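PDB 5AWO: isomaltodextranase from Arthrobacter globiformis, which hydrolyses alpha-1,6-glucosidic linkages in dextran-type polysaccharides, releasing successive isomaltose units from the non-reducing chain ends. Local coordinates for residues Y124-W129 / L169-V174; G178-V183 / L230-E235. All coordinates share one frame; numbering follows the deposited sequence.

Overall arrangement
Both interactions lie in the GH27 TIM barrel, their centres about 11 Å apart and on the same side of the chain's centre. Interaction 1 sits just after barrel strand 120-124, where loop residues pair with strand 169-172; it is buried, rich in indole and leucine, and the side chain of W129 is about 5 Å from that of D201, probably the nucleophile. Interaction 2 joins two outer helices of the barrel, 179-192 and 223-237; apolar residues line its inner part, while on its solvent side an exposed lysine and glutamate form a long salt bridge supplemented by water. Strand 169-172 leads into helix 179-192, and the two contacts touch: V183 packs on L128 and L172, and W129 O probably accepts a hydrogen bond from Y182 OH.

Interaction 1. Residues Y124-W129 / L169-V174; sequences YYNPLW and LYWLDV
W129 and W171 face each other as a non-hydrogen-bonded antiparallel pair in a small two-stranded sheet, reached by a loop from TIM-barrel strand 120-124. A type I turn from N126 to W129 leads into the pairing, and within it N126 OD1 accepts from L128 N at 2.9 Å, an Asx turn. W129 can be followed outward. Its CB carries CG anti to the carbonyl carbon (chi1 -77°), which swings the indole alongside that of W171, both pointing the same way. CG and CD2 take L169 CD1 over one face, and N126 CB lies against the opposite face; CD1 meets W171 CZ3 at 3.5 Å; NE1 lies 3.3 Å from W171 CH2; and CE3, on the outer ring, rests over the face of the Y125 ring. The five-membered ring of W129 and the six-membered ring of W171 form an offset stack, planes 29° apart. The amide of N126 reaches the edge of the W171 ring, its plane turned 67° from it, while N126 ND2 donates a hydrogen bond to the backbone O of D201, the probable nucleophile. L128 CG packs on L172 CD2, and L128 CD2 on V174 CG1. The backbones are tied where L172 N donates to L128 O at 2.8 Å, in the carbonyl plane.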
loop_
_atom_site.group_PDB
_atom_site.type_symbol
_atom_site.label_atom_id
_atom_site.label_comp_id
_atom_site.label_asym_id
_atom_site.label_seq_id
_atom_site.Cartn_x
_atom_site.Cartn_y
_atom_site.Cartn_z
ATOM N N TYR A 124 -9.328 -9.346 11.198
ATOM C CA TYR A 124 -10.314 -8.427 10.605
ATOM C C TYR A 124 -11.229 -7.916 11.713
ATOM O O TYR A 124 -11.959 -8.681 12.335
ATOM C CB TYR A 124 -11.102 -9.177 9.553
ATOM C CG TYR A 124 -12.280 -8.468 8.914
ATOM C CD1 TYR A 124 -13.499 -8.325 9.570
ATOM C CD2 TYR A 124 -12.208 -8.013 7.599
ATOM C CE1 TYR A 124 -14.586 -7.706 8.975
ATOM C CE2 TYR A 124 -13.314 -7.435 7.000
ATOM C CZ TYR A 124 -14.488 -7.288 7.685
ATOM O OH TYR A 124 -15.596 -6.687 7.093
ATOM N N TYR A 125 -11.120 -6.642 12.029
ATOM C CA TYR A 125 -12.120 -5.993 12.875
ATOM C C TYR A 125 -12.020 -4.492 12.739
ATOM O O TYR A 125 -10.977 -3.951 12.444
ATOM C CB TYR A 125 -11.996 -6.402 14.370
ATOM C CG TYR A 125 -13.354 -6.438 15.037
ATOM C CD1 TYR A 125 -14.237 -7.488 14.796
ATOM C CD2 TYR A 125 -13.755 -5.433 15.932
ATOM C CE1 TYR A 125 -15.501 -7.519 15.355
ATOM C CE2 TYR A 125 -15.022 -5.450 16.483
ATOM C CZ TYR A 125 -15.884 -6.501 16.217
ATOM O OH TYR A 125 -17.138 -6.499 16.789
ATOM N N ASN A 126 -13.149 -3.834 12.994
ATOM C CA ASN A 126 -13.210 -2.383 12.991
ATOM C C ASN A 126 -13.433 -1.958 14.437
ATOM O O ASN A 126 -14.459 -2.290 15.012
ATOM C CB ASN A 126 -14.337 -1.890 12.074
ATOM C CG ASN A 126 -14.346 -0.386 11.924
ATOM O OD1 ASN A 126 -14.025 0.336 12.891
ATOM N ND2 ASN A 126 -14.689 0.123 10.732
ATOM N N PRO A 127 -12.467 -1.227 15.022
ATOM C CA PRO A 127 -12.580 -0.913 16.459
ATOM C C PRO A 127 -13.595 0.168 16.782
ATOM O O PRO A 127 -13.732 0.529 17.971
ATOM C CB PRO A 127 -11.182 -0.495 16.822
ATOM C CG PRO A 127 -10.665 0.140 15.563
ATOM C CD PRO A 127 -11.239 -0.679 14.445
ATOM N N LEU A 128 -14.324 0.666 15.779
ATOM C CA LEU A 128 -15.496 1.488 16.024
ATOM C C LEU A 128 -16.793 0.693 16.080
ATOM O O LEU A 128 -17.880 1.276 16.232
ATOM C CB LEU A 128 -15.600 2.659 15.035
ATOM C CG LEU A 128 -14.917 3.888 15.683
ATOM C CD1 LEU A 128 -13.415 3.779 15.640
ATOM C CD2 LEU A 128 -15.348 5.160 14.994
ATOM N N TRP A 129 -16.711 -0.625 15.947
ATOM C CA TRP A 129 -17.849 -1.483 16.179
ATOM C C TRP A 129 -17.967 -1.720 17.674
ATOM O O TRP A 129 -16.950 -2.003 18.344
ATOM C CB TRP A 129 -17.759 -2.834 15.448
ATOM C CG TRP A 129 -18.073 -2.770 13.978
ATOM C CD1 TRP A 129 -18.948 -1.944 13.366
ATOM C CD2 TRP A 129 -17.506 -3.587 12.961
ATOM N NE1 TRP A 129 -18.960 -2.194 11.995
ATOM C CE2 TRP A 129 -18.072 -3.192 11.731
ATOM C CE3 TRP A 129 -16.578 -4.630 12.969
ATOM C CZ2 TRP A 129 -17.741 -3.805 10.522
ATOM C CZ3 TRP A 129 -16.218 -5.214 11.765
ATOM C CH2 TRP A 129 -16.801 -4.798 10.552
ATOM N N LEU A 169 -24.349 -4.811 15.590
ATOM C CA LEU A 169 -23.181 -4.005 15.877
ATOM C C LEU A 169 -23.574 -2.547 15.849
ATOM O O LEU A 169 -24.217 -2.085 14.887
ATOM C CB LEU A 169 -22.089 -4.224 14.799
ATOM C CG LEU A 169 -21.533 -5.641 14.647
ATOM C CD1 LEU A 169 -20.684 -5.801 13.395
ATOM C CD2 LEU A 169 -20.739 -6.027 15.871
ATOM N N TYR A 170 -23.254 -1.795 16.903
ATOM C CA TYR A 170 -23.378 -0.363 16.851
ATOM C C TYR A 170 -22.162 0.263 16.216
ATOM O O TYR A 170 -21.055 -0.284 16.328
ATOM C CB TYR A 170 -23.490 0.234 18.264
ATOM C CG TYR A 170 -24.788 -0.016 18.971
ATOM C CD1 TYR A 170 -24.975 -1.142 19.764
ATOM C CD2 TYR A 170 -25.839 0.888 18.862
ATOM C CE1 TYR A 170 -26.188 -1.369 20.413
ATOM C CE2 TYR A 170 -27.047 0.664 19.512
ATOM C CZ TYR A 170 -27.204 -0.461 20.286
ATOM O OH TYR A 170 -28.407 -0.689 20.938
ATOM N N TRP A 171 -22.321 1.430 15.609
ATOM C CA TRP A 171 -21.192 2.292 15.378
ATOM C C TRP A 171 -20.958 3.133 16.636
ATOM O O TRP A 171 -21.888 3.706 17.200
ATOM C CB TRP A 171 -21.426 3.237 14.204
ATOM C CG TRP A 171 -21.270 2.632 12.836
ATOM C CD1 TRP A 171 -22.196 2.648 11.827
ATOM C CD2 TRP A 171 -20.097 2.011 12.289
ATOM N NE1 TRP A 171 -21.694 2.046 10.719
ATOM C CE2 TRP A 171 -20.405 1.650 10.961
ATOM C CE3 TRP A 171 -18.827 1.723 12.785
ATOM C CZ2 TRP A 171 -19.480 1.015 10.116
ATOM C CZ3 TRP A 171 -17.903 1.093 11.948
ATOM C CH2 TRP A 171 -18.238 0.731 10.630
ATOM N N LEU A 172 -19.711 3.187 17.068
ATOM C CA LEU A 172 -19.290 4.015 18.193
ATOM C C LEU A 172 -19.580 5.467 17.958
ATOM O O LEU A 172 -19.395 5.955 16.868
ATOM C CB LEU A 172 -17.781 3.822 18.390
ATOM C CG LEU A 172 -17.091 4.762 19.390
ATOM C CD1 LEU A 172 -17.564 4.400 20.769
ATOM C CD2 LEU A 172 -15.582 4.647 19.265
ATOM N N ASP A 173 -20.036 6.165 19.002
ATOM C CA ASP A 173 -20.128 7.617 18.984
ATOM C C ASP A 173 -18.850 8.210 19.559
ATOM O O ASP A 173 -18.640 8.226 20.778
ATOM C CB ASP A 173 -21.335 8.098 19.776
ATOM C CG ASP A 173 -21.480 9.605 19.741
ATOM O OD1 ASP A 173 -20.651 10.326 19.152
ATOM O OD2 ASP A 173 -22.474 10.065 20.339
ATOM N N VAL A 174 -17.977 8.684 18.677
ATOM C CA VAL A 174 -16.669 9.206 19.087
ATOM C C VAL A 174 -16.735 10.489 19.919
ATOM O O VAL A 174 -15.709 10.915 20.473
ATOM C CB VAL A 174 -15.679 9.382 17.900
ATOM C CG1 VAL A 174 -15.481 8.067 17.172
ATOM C CG2 VAL A 174 -16.134 10.476 16.945
#

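Interaction 2. Residues G178-V183 / L230-E235; sequences GAKEYV and LSWINE
Helices 179-183 and 230-235 cross at -45° with their axes 9.8 Å apart, the N-to-C directions running broadly the same way, and the CA atoms of K180 and W232, and of V183 and I233, are the nearest across the pair. They are parts of two outer helices of the TIM barrel, 179-192 and 223-237. W232 fills the interface: its CG stands anti to the carbonyl carbon (chi1 -69°), and the indole reaches across to the first turn of the other helix, where G178 is the N-cap. K180 lies over one face of that indole. Its CB sits above CE2, near the ring's margin, and its CG is 3.6 Å from the centroid of the five-membered ring, 9° off the normal, a CH-pi contact. The fully extended lysine chain then runs on past NE1 toward E235. A179 CB touches the far end of the indole at CH2, and V183 CG2 meets its edge at CE3, 3.9 Å away. V183 CG1 turns instead to I233 CG1, closing the inner side of the contact. With W232 cut back to an alanine, a gap is likely to open between the helices, leaving the aliphatic part of K180 without its ring and the third water without the NE1 donor. On the solvent side K180 NZ and E235 OE1 form only a long salt bridge of 3.9 Å, and two waters supplement it, each accepting from NZ and donating to OE1. E235 OE1 also takes a hydrogen bond from Q184 NE2, so the carboxylate is held from within helix 179-192 at a second point. A third water accepts from K180 NZ at 2.8 Å and, lying in the indole plane at its edge, from W232 NE1 at 2.9 Å.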
loop_
_atom_site.group_PDB
_atom_site.type_symbol
_atom_site.label_atom_id
_atom_site.label_comp_id
_atom_site.label_asym_id
_atom_site.label_seq_id
_atom_site.Cartn_x
_atom_site.Cartn_y
_atom_site.Cartn_z
ATOM N N GLY A 178 -15.036 8.418 26.999
ATOM C CA GLY A 178 -14.535 7.049 26.986
ATOM C C GLY A 178 -14.248 6.502 25.592
ATOM O O GLY A 178 -13.642 5.436 25.483
ATOM N N ALA A 179 -14.654 7.221 24.548
ATOM C CA ALA A 179 -14.527 6.696 23.181
ATOM C C ALA A 179 -13.077 6.443 22.800
ATOM O O ALA A 179 -12.754 5.372 22.255
ATOM C CB ALA A 179 -15.174 7.637 22.201
ATOM N N LYS A 180 -12.198 7.398 23.055
ATOM C CA LYS A 180 -10.791 7.212 22.687
ATOM C C LYS A 180 -10.193 5.999 23.381
ATOM O O LYS A 180 -9.488 5.186 22.768
ATOM C CB LYS A 180 -9.960 8.469 22.974
ATOM C CG LYS A 180 -8.496 8.384 22.534
ATOM C CD LYS A 180 -7.745 9.713 22.714
ATOM C CE LYS A 180 -6.277 9.652 22.295
ATOM N NZ LYS A 180 -5.672 11.024 22.323
ATOM N N GLU A 181 -10.433 5.879 24.682
ATOM C CA GLU A 181 -9.891 4.776 25.441
ATOM C C GLU A 181 -10.418 3.443 24.904
ATOM O O GLU A 181 -9.699 2.462 24.862
ATOM C CB GLU A 181 -10.248 4.933 26.940
ATOM C CG GLU A 181 -9.533 6.093 27.643
ATOM C CD GLU A 181 -10.297 7.388 27.657
ATOM O OE1 GLU A 181 -11.197 7.622 26.810
ATOM O OE2 GLU A 181 -9.972 8.251 28.555
ATOM N N TYR A 182 -11.689 3.416 24.532
ATOM C CA TYR A 182 -12.286 2.192 23.956
ATOM C C TYR A 182 -11.598 1.832 22.633
ATOM O O TYR A 182 -11.116 0.712 22.481
ATOM C CB TYR A 182 -13.778 2.380 23.745
ATOM C CG TYR A 182 -14.402 1.215 23.035
ATOM C CD1 TYR A 182 -14.875 0.112 23.731
ATOM C CD2 TYR A 182 -14.529 1.215 21.653
ATOM C CE1 TYR A 182 -15.474 -0.961 23.075
ATOM C CE2 TYR A 182 -15.126 0.143 20.984
ATOM C CZ TYR A 182 -15.574 -0.941 21.700
ATOM O OH TYR A 182 -16.212 -2.009 21.066
ATOM N N VAL A 183 -11.514 2.789 21.720
ATOM C CA VAL A 183 -10.931 2.524 20.392
ATOM C C VAL A 183 -9.465 2.124 20.514
ATOM O O VAL A 183 -9.006 1.107 19.941
ATOM C CB VAL A 183 -11.098 3.726 19.450
ATOM C CG1 VAL A 183 -10.341 3.538 18.140
ATOM C CG2 VAL A 183 -12.567 3.981 19.161
ATOM N N LEU A 230 -9.648 7.698 12.829
ATOM C CA LEU A 230 -8.424 7.212 12.181
ATOM C C LEU A 230 -7.165 7.604 12.921
ATOM O O LEU A 230 -6.243 6.799 13.029
ATOM C CB LEU A 230 -8.354 7.622 10.725
ATOM C CG LEU A 230 -9.356 6.978 9.767
ATOM C CD1 LEU A 230 -9.114 7.543 8.374
ATOM C CD2 LEU A 230 -9.308 5.452 9.793
ATOM N N SER A 231 -7.144 8.832 13.478
ATOM C CA SER A 231 -5.948 9.262 14.221
ATOM C C SER A 231 -5.734 8.425 15.477
ATOM O O SER A 231 -4.618 8.027 15.805
ATOM C CB SER A 231 -5.962 10.757 14.555
ATOM O OG SER A 231 -6.944 11.113 15.527
ATOM N N TRP A 232 -6.833 8.066 16.134
ATOM C CA TRP A 232 -6.728 7.230 17.317
ATOM C C TRP A 232 -6.170 5.843 16.998
ATOM O O TRP A 232 -5.347 5.277 17.719
ATOM C CB TRP A 232 -8.104 7.052 17.952
ATOM C CG TRP A 232 -8.696 8.276 18.588
ATOM C CD1 TRP A 232 -8.062 9.447 18.897
ATOM C CD2 TRP A 232 -10.057 8.438 18.993
ATOM N NE1 TRP A 232 -8.950 10.316 19.497
ATOM C CE2 TRP A 232 -10.177 9.713 19.568
ATOM C CE3 TRP A 232 -11.170 7.609 18.960
ATOM C CZ2 TRP A 232 -11.388 10.183 20.084
ATOM C CZ3 TRP A 232 -12.382 8.086 19.461
ATOM C CH2 TRP A 232 -12.465 9.353 20.019
ATOM N N ILE A 233 -6.676 5.268 15.906
ATOM C CA ILE A 233 -6.253 3.929 15.455
ATOM C C ILE A 233 -4.744 3.903 15.102
ATOM O O ILE A 233 -4.010 3.019 15.524
ATOM C CB ILE A 233 -7.121 3.488 14.251
ATOM C CG1 ILE A 233 -8.582 3.265 14.682
ATOM C CG2 ILE A 233 -6.567 2.247 13.587
ATOM C CD1 ILE A 233 -9.584 3.182 13.531
ATOM N N ASN A 234 -4.332 4.912 14.342
ATOM C CA ASN A 234 -2.932 5.083 13.958
ATOM C C ASN A 234 -2.039 5.124 15.200
ATOM O O ASN A 234 -1.115 4.344 15.336
ATOM C CB ASN A 234 -2.833 6.376 13.139
ATOM C CG ASN A 234 -1.430 6.792 12.786
ATOM O OD1 ASN A 234 -0.460 6.069 12.954
ATOM N ND2 ASN A 234 -1.343 8.019 12.295
ATOM N N GLU A 235 -2.362 6.020 16.127
ATOM C CA GLU A 235 -1.561 6.132 17.331
ATOM C C GLU A 235 -1.481 4.815 18.113
ATOM O O GLU A 235 -0.416 4.409 18.581
ATOM C CB GLU A 235 -2.120 7.249 18.218
ATOM C CG GLU A 235 -1.337 7.437 19.519
ATOM C CD GLU A 235 -1.862 8.570 20.393
ATOM O OE1 GLU A 235 -3.080 8.646 20.623
ATOM O OE2 GLU A 235 -1.043 9.396 20.863
HETATM O O HOH W 1 -3.011 10.611 22.725
HETATM O O HOH W 2 -4.941 10.777 19.682
HETATM O O HOH W 3 -7.279 12.434 20.521
#